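Local coordinates for O-methyltransferase family 2 (Planctopirus limnophila, PDB 5I2H), which probably transfers methyl groups from S-adenosyl-L-methionine to hydroxyl groups of small molecules, and is seen here with the flavone apigenin bound in a pocket, at residues Arg65-Gln68 with Val69-Gly73; Thr119-Leu122 with Val123-Lys127; Ala315-Ser318 with Leu319-Phe322. All coordinates share one frame; numbering follows the deposited sequence.

Interaction 1: Arg65-Gln68 with Val69-Gly73; sequences RATQ and VLVTG
Arg65 and Val69 begin a run of four successive i to i+4 hydrogen bonds, from the amides of Val69, Leu70, Val71 and Thr72 back to the carbonyls of Arg65 through Gln68, which keeps this part of helix 64-76 regular. Val69 N lies 3.0 Å from Arg65 O, and its N-H points almost straight at it. The same valine spreads its two methyls over the preceding turn: CG1, anti to the carbonyl carbon (chi1 -54°), sits 3.4 Å from Arg65 O, which leaves CG2 between the backbone N and the carbonyl carbon, equally near Ala66 O. With an alanine here both methyls go, which is likely to open a gap over the Arg65 and Ala66 carbonyls and leave Leu126, Leu319 and Phe322 with less to pack on. On another side of the helix Thr67 and Val71 run side by side, with Thr67 CG2 and Val71 CG2 4.1 Å apart. A polar link joins Gln68 to Thr72 through one water, which donates to Gln68 OE1 at a short 2.5 Å and to Thr72 OG1 at 2.9 Å. In Gln68 a bend at chi2 (-83°) turns OE1 to the water, and NE2 is bonded to Glu64, one turn earlier. Thr72 OG1 also bonds to Leu308 O, and Arg65 forms a salt bridge with Asp129. Helix 64-76, in the dimerisation region, thus lies against helix 53-60 through Thr67, Gln68 and Val71, and against helices 117-128 and 312-324 through Ala66 and Val69, with Thr72 also meeting the latter.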
loop_
_atom_site.group_PDB
_atom_site.type_symbol
_atom_site.label_atom_id
_atom_site.label_comp_id
_atom_site.label_asym_id
_atom_site.label_seq_id
_atom_site.Cartn_x
_atom_site.Cartn_y
_atom_site.Cartn_z
ATOM N N ARG A 65 -6.651 22.204 3.811
ATOM C CA ARG A 65 -5.917 21.042 4.299
ATOM C C ARG A 65 -6.275 19.809 3.482
ATOM O O ARG A 65 -5.386 19.062 3.043
ATOM C CB ARG A 65 -6.206 20.805 5.789
ATOM C CG ARG A 65 -5.389 19.615 6.363
ATOM C CD ARG A 65 -5.600 19.416 7.866
ATOM N NE ARG A 65 -6.971 19.066 8.187
ATOM C CZ ARG A 65 -7.328 17.981 8.859
ATOM N NH1 ARG A 65 -6.410 17.102 9.277
ATOM N NH2 ARG A 65 -8.615 17.783 9.131
ATOM N N ALA A 66 -7.577 19.580 3.257
ATOM C CA ALA A 66 -7.982 18.400 2.490
ATOM C C ALA A 66 -7.417 18.458 1.083
ATOM O O ALA A 66 -6.962 17.433 0.541
ATOM C CB ALA A 66 -9.511 18.289 2.440
ATOM N N THR A 67 -7.417 19.650 0.475
ATOM C CA THR A 67 -6.891 19.739 -0.886
ATOM C C THR A 67 -5.385 19.478 -0.903
ATOM O O THR A 67 -4.882 18.770 -1.798
ATOM C CB THR A 67 -7.241 21.089 -1.517
ATOM O OG1 THR A 67 -8.665 21.283 -1.462
ATOM C CG2 THR A 67 -6.807 21.118 -2.986
ATOM N N GLN A 68 -4.659 19.991 0.104
ATOM C CA GLN A 68 -3.217 19.767 0.158
ATOM C C GLN A 68 -2.901 18.291 0.298
ATOM O O GLN A 68 -2.005 17.791 -0.385
ATOM C CB GLN A 68 -2.538 20.529 1.301
ATOM C CG GLN A 68 -2.488 22.029 1.191
ATOM C CD GLN A 68 -1.342 22.562 0.343
ATOM O OE1 GLN A 68 -0.812 21.883 -0.532
ATOM N NE2 GLN A 68 -0.946 23.801 0.626
ATOM N N VAL A 69 -3.584 17.577 1.205
ATOM C CA VAL A 69 -3.176 16.182 1.382
ATOM C C VAL A 69 -3.526 15.364 0.132
ATOM O O VAL A 69 -2.795 14.437 -0.232
ATOM C CB VAL A 69 -3.749 15.525 2.661
ATOM C CG1 VAL A 69 -3.421 16.372 3.901
ATOM C CG2 VAL A 69 -5.228 15.277 2.591
ATOM N N LEU A 70 -4.629 15.703 -0.542
ATOM C CA LEU A 70 -5.025 15.005 -1.762
ATOM C C LEU A 70 -4.023 15.277 -2.873
ATOM O O LEU A 70 -3.558 14.346 -3.548
ATOM C CB LEU A 70 -6.441 15.443 -2.165
ATOM C CG LEU A 70 -6.958 14.798 -3.455
ATOM C CD1 LEU A 70 -8.445 14.436 -3.377
ATOM C CD2 LEU A 70 -6.762 15.747 -4.597
ATOM N N VAL A 71 -3.663 16.551 -3.061
ATOM C CA VAL A 71 -2.732 16.901 -4.129
ATOM C C VAL A 71 -1.359 16.314 -3.855
ATOM O O VAL A 71 -0.704 15.772 -4.764
ATOM C CB VAL A 71 -2.670 18.428 -4.317
ATOM C CG1 VAL A 71 -1.441 18.822 -5.172
ATOM C CG2 VAL A 71 -3.964 18.925 -4.959
ATOM N N THR A 72 -0.882 16.427 -2.610
ATOM C CA THR A 72 0.412 15.850 -2.269
ATOM C C THR A 72 0.434 14.345 -2.510
ATOM O O THR A 72 1.403 13.809 -3.072
ATOM C CB THR A 72 0.759 16.190 -0.813
ATOM O OG1 THR A 72 0.966 17.603 -0.734
ATOM C CG2 THR A 72 2.009 15.455 -0.312
ATOM N N GLY A 73 -0.627 13.640 -2.117
ATOM C CA GLY A 73 -0.658 12.196 -2.351
ATOM C C GLY A 73 -0.607 11.842 -3.832
ATOM O O GLY A 73 0.137 10.940 -4.263
HETATM O O HOH W 1 -0.020 19.999 -1.927
#

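Interaction 2: Thr119-Leu122 with Val123-Lys127; sequences TLAL and VERLK
Thr119 and Val123 are one turn apart on the continuous alpha-helix 117-128, in which the contact is the ordinary i to i+4 pairing of successive turns. The backbone bonds come first: the amides of Val123, Glu124, Arg125 and Leu126 reach back to the carbonyls of Thr119, Leu120, Ala121 and Leu122, and Leu126 N to Leu122 O measures 2.9 Å. A methyl also lies on a backbone carbonyl: Val123 CG2, anti to the carbonyl carbon and beside the backbone N, is 3.3 Å from Thr119 O. Apolar packing follows the same spacing, with Thr119 CG2 and Val123 CG2 4.3 Å apart. That valine also meets Ala35 and His39 of helix 26-39, where Thr119 touches Ala34. Thr119 OG1 is itself occupied by Ala113 O and Ser116 OG, just before the helix. A turn further on, Leu122 and Leu126 are inclined to one another, and both face helix 312-324, at Ser323 and Phe322 respectively. Of the charged side chains, Glu124 is the exposed one: its CB is 3.5 Å from Leu120 O, while its carboxylate extends off the helix. Arg125 is partly covered, packing on Phe322 of helix 312-324. In one of two conformers of Arg125, CG, anti to the carbonyl carbon (chi1 -66°), lies 3.1 Å from Ala121 O; bends at chi2 and chi3 then fold the rest of the chain back, leaving that oxygen over one face of the guanidinium toward its rim, a placement that is therefore doubtful. Leu122 CG rests 4.0 Å from Leu126 CD1, with Leu126 CG only 3.3 Å from the Leu122 carbonyl oxygen.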
loop_
_atom_site.group_PDB
_atom_site.type_symbol
_atom_site.label_atom_id
_atom_site.label_comp_id
_atom_site.label_asym_id
_atom_site.label_seq_id
_atom_site.Cartn_x
_atom_site.Cartn_y
_atom_site.Cartn_z
ATOM N N THR A 119 -12.366 3.544 1.695
ATOM C CA THR A 119 -12.515 4.637 0.746
ATOM C C THR A 119 -13.595 5.605 1.207
ATOM O O THR A 119 -13.390 6.822 1.204
ATOM C CB THR A 119 -12.850 4.094 -0.641
ATOM O OG1 THR A 119 -11.761 3.273 -1.065
ATOM C CG2 THR A 119 -13.026 5.249 -1.620
ATOM N N LEU A 120 -14.769 5.076 1.591
ATOM C CA LEU A 120 -15.849 5.946 2.052
ATOM C C LEU A 120 -15.427 6.788 3.254
ATOM O O LEU A 120 -15.795 7.967 3.343
ATOM C CB LEU A 120 -17.084 5.112 2.404
ATOM C CG LEU A 120 -17.684 4.397 1.194
ATOM C CD1 LEU A 120 -18.833 3.501 1.644
ATOM C CD2 LEU A 120 -18.160 5.473 0.183
ATOM N N ALA A 121 -14.670 6.197 4.195
ATOM C CA ALA A 121 -14.199 6.953 5.353
ATOM C C ALA A 121 -13.299 8.096 4.917
ATOM O O ALA A 121 -13.398 9.218 5.435
ATOM C CB ALA A 121 -13.460 6.032 6.325
ATOM N N LEU A 122 -12.392 7.827 3.972
ATOM C CA LEU A 122 -11.485 8.884 3.555
ATOM C C LEU A 122 -12.242 9.975 2.822
ATOM O O LEU A 122 -11.958 11.162 3.026
ATOM C CB LEU A 122 -10.353 8.313 2.699
ATOM C CG LEU A 122 -9.401 9.365 2.111
ATOM C CD1 LEU A 122 -8.625 10.060 3.204
ATOM C CD2 LEU A 122 -8.427 8.749 1.080
ATOM N N VAL A 123 -13.231 9.596 1.993
ATOM C CA VAL A 123 -14.045 10.597 1.299
ATOM C C VAL A 123 -14.776 11.471 2.301
ATOM O O VAL A 123 -14.815 12.700 2.165
ATOM C CB VAL A 123 -15.031 9.934 0.319
ATOM C CG1 VAL A 123 -16.014 10.982 -0.228
ATOM C CG2 VAL A 123 -14.251 9.309 -0.857
ATOM N N GLU A 124 -15.399 10.845 3.297
ATOM C CA GLU A 124 -16.118 11.609 4.315
ATOM C C GLU A 124 -15.194 12.565 5.058
ATOM O O GLU A 124 -15.568 13.721 5.315
ATOM C CB GLU A 124 -16.805 10.659 5.294
ATOM C CG GLU A 124 -17.516 11.387 6.422
ATOM C CD GLU A 124 -18.620 12.344 5.934
ATOM O OE1 GLU A 124 -19.215 12.099 4.853
ATOM O OE2 GLU A 124 -18.892 13.345 6.645
ATOM N N ARG A 125 -14.002 12.083 5.453
ATOM C CA ARG A 125 -13.005 12.942 6.090
ATOM C C ARG A 125 -12.666 14.131 5.206
ATOM O O ARG A 125 -12.668 15.281 5.663
ATOM C CB ARG A 125 -11.720 12.160 6.400
ATOM C CG ARG A 125 -11.817 11.054 7.447
ATOM C CD ARG A 125 -12.362 11.530 8.809
ATOM N NE ARG A 125 -13.820 11.422 8.901
ATOM C CZ ARG A 125 -14.494 10.272 8.934
ATOM N NH1 ARG A 125 -13.851 9.111 8.883
ATOM N NH2 ARG A 125 -15.820 10.284 9.021
ATOM N N LEU A 126 -12.345 13.864 3.935
ATOM C CA LEU A 126 -11.959 14.936 3.016
ATOM C C LEU A 126 -13.084 15.953 2.879
ATOM O O LEU A 126 -12.858 17.167 2.976
ATOM C CB LEU A 126 -11.588 14.370 1.638
ATOM C CG LEU A 126 -10.267 13.578 1.516
ATOM C CD1 LEU A 126 -10.236 12.780 0.203
ATOM C CD2 LEU A 126 -9.042 14.485 1.592
ATOM N N LYS A 127 -14.306 15.472 2.661
ATOM C CA LYS A 127 -15.410 16.385 2.382
ATOM C C LYS A 127 -15.841 17.158 3.619
ATOM O O LYS A 127 -16.295 18.310 3.511
ATOM C CB LYS A 127 -16.607 15.613 1.830
ATOM C CG LYS A 127 -16.463 15.141 0.430
ATOM C CD LYS A 127 -17.721 14.393 0.073
ATOM C CE LYS A 127 -17.729 13.969 -1.376
ATOM N NZ LYS A 127 -19.081 13.457 -1.747
#

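Interaction 3: Ala315-Ser318 with Leu319-Phe322; sequences ALYS and LALF. With AGI (5,7-dihydroxy-2-(4-hydroxyphenyl)-4H-chromen-4-one), chain C.
Tyr317, part of the apigenin pocket, is steadied by Leu321 one turn later on helix 312-324, so this helix supplies one part of the pocket wall and a backing for it. Leu321 reaches over one face of the phenol ring: its CD1 lies 4.1 Å from the ring centroid of Tyr317, 14° off the ring normal, in a CH-pi contact. The other methyl, CD2, lies on the same side of the ring, displaced past its rim, 3.9 Å from Tyr317 CE1. With CG anti to the backbone N (chi1 180°), the ring of Tyr317 runs toward the ligand with Leu321 over one face. Ala320 adds an oblique touch, its CB 4.3 Å from Tyr317 CD1. The phenol meets apigenin through its edge, with ligand OAC 2.6 Å from Tyr317 OH; this is modelled as a hydrogen bond, either oxygen being a possible donor, but a clash with the ligand makes the hydroxyl position less certain. Arg168 bonds to both the phenol oxygen and apigenin, while Tyr109 of the second subunit packs on the ring and also bonds to the ligand, so the pocket is completed across the dimer. The turns themselves are held by i to i+4 bonds. That of Leu321 N to Tyr317 O (2.9 Å) lies in the carbonyl plane, whereas Leu319 N to Ala315 O is longer (3.2 Å) and more bent. Away from the ligand, Leu316 CD2 and Leu319 CD1 meet at 4.0 Å, and Ser318 OG bonds to Ala329 N. Helix 312-324 packs on helix 26-39 through Leu316, Leu319 and Ala320, on helix 64-76 through Ala315, Leu319 and Phe322, and on helix 117-128 through Phe322.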
loop_
_atom_site.group_PDB
_atom_site.type_symbol
_atom_site.label_atom_id
_atom_site.label_comp_id
_atom_site.label_asym_id
_atom_site.label_seq_id
_atom_site.Cartn_x
_atom_site.Cartn_y
_atom_site.Cartn_z
ATOM N N ALA A 315 3.748 11.090 2.106
ATOM C CA ALA A 315 2.441 11.535 1.627
ATOM C C ALA A 315 1.340 10.565 2.074
ATOM O O ALA A 315 0.213 10.989 2.404
ATOM C CB ALA A 315 2.483 11.691 0.104
ATOM N N LEU A 316 1.640 9.266 2.117
ATOM C CA LEU A 316 0.625 8.319 2.591
ATOM C C LEU A 316 0.437 8.424 4.098
ATOM O O LEU A 316 -0.692 8.387 4.595
ATOM C CB LEU A 316 0.982 6.882 2.182
ATOM C CG LEU A 316 1.023 6.652 0.649
ATOM C CD1 LEU A 316 1.303 5.170 0.336
ATOM C CD2 LEU A 316 -0.325 7.099 -0.022
ATOM N N TYR A 317 1.535 8.544 4.841
ATOM C CA TYR A 317 1.433 8.762 6.281
ATOM C C TYR A 317 0.663 10.046 6.577
ATOM O O TYR A 317 -0.139 10.099 7.524
ATOM C CB TYR A 317 2.844 8.783 6.871
ATOM C CG TYR A 317 2.907 8.999 8.351
ATOM C CD1 TYR A 317 1.970 8.433 9.202
ATOM C CD2 TYR A 317 3.935 9.735 8.898
ATOM C CE1 TYR A 317 2.053 8.620 10.572
ATOM C CE2 TYR A 317 4.025 9.930 10.266
ATOM C CZ TYR A 317 3.071 9.384 11.087
ATOM O OH TYR A 317 3.176 9.564 12.445
ATOM N N SER A 318 0.860 11.081 5.746
ATOM C CA SER A 318 0.103 12.326 5.894
ATOM C C SER A 318 -1.406 12.103 5.774
ATOM O O SER A 318 -2.196 12.730 6.499
ATOM C CB SER A 318 0.578 13.329 4.852
ATOM O OG SER A 318 0.116 14.611 5.211
ATOM N N LEU A 319 -1.830 11.225 4.858
ATOM C CA LEU A 319 -3.247 10.883 4.772
ATOM C C LEU A 319 -3.739 10.208 6.041
ATOM O O LEU A 319 -4.877 10.444 6.463
ATOM C CB LEU A 319 -3.508 9.995 3.568
ATOM C CG LEU A 319 -3.389 10.748 2.252
ATOM C CD1 LEU A 319 -3.116 9.756 1.075
ATOM C CD2 LEU A 319 -4.657 11.586 1.977
ATOM N N ALA A 320 -2.908 9.355 6.656
ATOM C CA ALA A 320 -3.281 8.776 7.946
ATOM C C ALA A 320 -3.447 9.865 9.000
ATOM O O ALA A 320 -4.409 9.855 9.767
ATOM C CB ALA A 320 -2.240 7.757 8.416
ATOM N N LEU A 321 -2.499 10.811 9.058
ATOM C CA LEU A 321 -2.593 11.893 10.045
ATOM C C LEU A 321 -3.805 12.782 9.776
ATOM O O LEU A 321 -4.499 13.227 10.714
ATOM C CB LEU A 321 -1.305 12.720 10.029
ATOM C CG LEU A 321 -0.046 11.974 10.484
ATOM C CD1 LEU A 321 1.168 12.836 10.202
ATOM C CD2 LEU A 321 -0.138 11.587 11.985
ATOM N N PHE A 322 -4.073 13.062 8.501
ATOM C CA PHE A 322 -5.251 13.848 8.145
ATOM C C PHE A 322 -6.519 13.153 8.613
ATOM O O PHE A 322 -7.465 13.805 9.089
ATOM C CB PHE A 322 -5.285 14.063 6.630
ATOM C CG PHE A 322 -6.560 14.681 6.142
ATOM C CD1 PHE A 322 -6.736 16.057 6.189
ATOM C CD2 PHE A 322 -7.616 13.873 5.679
ATOM C CE1 PHE A 322 -7.931 16.631 5.771
ATOM C CE2 PHE A 322 -8.803 14.436 5.244
ATOM C CZ PHE A 322 -8.967 15.817 5.287
HETATM C CAG AGI C . -4.253 7.063 16.432
HETATM C CAE AGI C . -5.434 6.339 16.567
HETATM C CAM AGI C . -6.551 6.966 17.113
HETATM O OAB AGI C . -7.701 6.239 17.232
HETATM C CAF AGI C . -6.488 8.308 17.524
HETATM C CAH AGI C . -5.301 9.036 17.386
HETATM C CAP AGI C . -4.185 8.401 16.838
HETATM C CAQ AGI C . -2.865 9.057 16.636
HETATM O OAL AGI C . -2.025 8.321 15.833
HETATM C CAJ AGI C . -2.483 10.291 17.193
HETATM C CAR AGI C . -1.203 10.812 16.924
HETATM O OAA AGI C . -0.839 11.902 17.428
HETATM C CAT AGI C . -0.263 10.019 16.046
HETATM C CAS AGI C . -0.763 8.732 15.508
HETATM C CAK AGI C . 0.026 7.944 14.689
HETATM C CAN AGI C . 1.304 8.355 14.364
HETATM O OAC AGI C . 2.033 7.531 13.575
HETATM C CAI AGI C . 1.850 9.556 14.841
HETATM C CAO AGI C . 1.135 10.410 15.664
HETATM O OAD AGI C . 1.721 11.547 16.081
#

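In the fold
Three helices, each built on the same i to i+4 pattern, pack together here, and Phe322 of interaction 3 is where they converge. Its ring touches interaction 1, with Phe322 CE1 3.7 Å from Ala66 CA, and interaction 2, with Phe322 CE2 3.7 Å from Leu126 CD2. Interactions 1 and 2 meet directly as well, Ala66 CB standing 3.6 Å from Leu126 O. The centres of 1 and 3 are about 9 Å apart, and that of 2 lies about 13 Å from each. Apigenin is met by interaction 3, while the side chains of Arg65 and Arg125 each stay about 11 Å from a bound apigenin, so interactions 1 and 2 do not touch the ligand themselves but pack on interaction 3, which does.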